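PDB 3I1I: homoserine O-acetyltransferase, which probably transfers an acetyl group from acetyl-CoA to the hydroxyl of L-homoserine, a step toward methionine, using an alpha/beta-hydrolase fold. Local coordinates for residues I75-G78 / D82-Q85. Sequence-based numbering, arbitrary orientation.
Sequences IGPG and DTNQ
Asp82 meets the backbone of Gly78 through one carboxylate oxygen: Asp82 OD1 accepts from Gly78 N at 2.8 Å, across the contact. Within its own segment, Asp82 OD1 also accepts from Asn84 N at 3.1 Å. The two N-H groups arrive on opposite faces of the carboxylate, each nearly 60° out of its plane. With CG anti to the backbone N (chi1 -172°), the carboxylate reaches Gly78 while OD1 stays within bonding distance of Asn84 N, two residues on; that second bond makes an Asx turn. The backbone bond from Gln85 N to Asp82 O closes a type I beta turn over the same residues.

Backbone pairing is weaker. Thr83 N donates a long, weak bond to Gly76 O at 3.2 Å, and the same carbonyl also receives a C-H...O contact from Asp82 CA.

Around these bonds, Thr83 packs with both branches. Thr83 OG1 lies 3.0 Å from Pro77 N, a close approach but no hydrogen bond, since a proline nitrogen has no hydrogen to give. Thr83 CG2 meets Ile75 CG2 at 3.8 Å, the side chains crossing at about a right angle; Tyr34 of strand 24-34 touches both residues. Asn84 ND2 lies 3.7 Å from Pro77 CA.

Glycine suits both its positions: Gly76 has a phi of 155°, readily open to glycine, with no CB to press on Ile75 O or Pro77 CD, and Gly78 has positive phi.

A three-residue link joins the segments, and 82-85 then runs on toward strand 87-91. Thr83 packing and the Asp82 oxygen share the contact, Gly78 N to Asp82 OD1 being its one cross-segment hydrogen bond that is not weak. Both out-of-plane bonds to OD1 are probably more electrostatic than directional, which would suit a negatively charged aspartate.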
loop_
_atom_site.group_PDB
_atom_site.type_symbol
_atom_site.label_atom_id
_atom_site.label_comp_id
_atom_site.label_asym_id
_atom_site.label_seq_id
_atom_site.Cartn_x
_atom_site.Cartn_y
_atom_site.Cartn_z
ATOM N N ILE A 75 -8.429 -28.230 17.915
ATOM C CA ILE A 75 -8.071 -29.574 17.524
ATOM C C ILE A 75 -7.333 -30.266 18.644
ATOM O O ILE A 75 -6.260 -29.805 19.042
ATOM C CB ILE A 75 -7.119 -29.584 16.321
ATOM C CG1 ILE A 75 -7.723 -28.807 15.140
ATOM C CG2 ILE A 75 -6.786 -31.023 15.929
ATOM C CD1 ILE A 75 -6.698 -28.408 14.047
ATOM N N GLY A 76 -7.883 -31.387 19.113
ATOM C CA GLY A 76 -7.197 -32.274 20.045
ATOM C C GLY A 76 -8.179 -33.099 20.873
ATOM O O GLY A 76 -9.394 -33.018 20.667
ATOM N N PRO A 77 -7.656 -33.877 21.845
ATOM C CA PRO A 77 -8.447 -34.774 22.691
ATOM C C PRO A 77 -9.521 -34.024 23.425
ATOM O O PRO A 77 -9.227 -33.062 24.110
ATOM C CB PRO A 77 -7.424 -35.325 23.678
ATOM C CG PRO A 77 -6.110 -35.207 22.969
ATOM C CD PRO A 77 -6.226 -33.934 22.185
ATOM N N GLY A 78 -10.770 -34.434 23.250
ATOM C CA GLY A 78 -11.869 -33.740 23.902
ATOM C C GLY A 78 -12.213 -32.353 23.382
ATOM O O GLY A 78 -13.080 -31.722 23.928
ATOM N N ASP A 82 -12.385 -33.301 17.711
ATOM C CA ASP A 82 -11.889 -34.230 18.707
ATOM C C ASP A 82 -11.010 -35.337 18.094
ATOM O O ASP A 82 -11.504 -36.256 17.420
ATOM C CB ASP A 82 -13.104 -34.827 19.414
ATOM C CG ASP A 82 -12.746 -35.664 20.612
ATOM O OD1 ASP A 82 -11.545 -35.786 20.964
ATOM O OD2 ASP A 82 -13.701 -36.216 21.201
ATOM N N THR A 83 -9.714 -35.257 18.345
ATOM C CA THR A 83 -8.773 -36.263 17.845
ATOM C C THR A 83 -8.879 -37.662 18.522
ATOM O O THR A 83 -8.254 -38.611 18.045
ATOM C CB THR A 83 -7.328 -35.775 17.980
ATOM O OG1 THR A 83 -7.067 -35.429 19.353
ATOM C CG2 THR A 83 -7.099 -34.578 17.096
ATOM N N ASN A 84 -9.675 -37.819 19.587
ATOM C CA ASN A 84 -10.035 -39.179 20.040
ATOM C C ASN A 84 -11.060 -39.801 19.110
ATOM O O ASN A 84 -11.366 -40.973 19.221
ATOM C CB ASN A 84 -10.641 -39.203 21.444
ATOM C CG ASN A 84 -9.705 -38.734 22.479
ATOM O OD1 ASN A 84 -8.511 -39.034 22.428
ATOM N ND2 ASN A 84 -10.229 -37.984 23.452
ATOM N N GLN A 85 -11.621 -39.015 18.212
ATOM C CA GLN A 85 -12.681 -39.494 17.329
ATOM C C GLN A 85 -12.365 -39.349 15.859
ATOM O O GLN A 85 -12.767 -40.182 15.056
ATOM C CB GLN A 85 -13.892 -38.679 17.630
ATOM C CG GLN A 85 -15.143 -39.323 17.213
ATOM C CD GLN A 85 -16.331 -38.517 17.663
ATOM O OE1 GLN A 85 -16.326 -37.926 18.766
ATOM N NE2 GLN A 85 -17.369 -38.482 16.816
#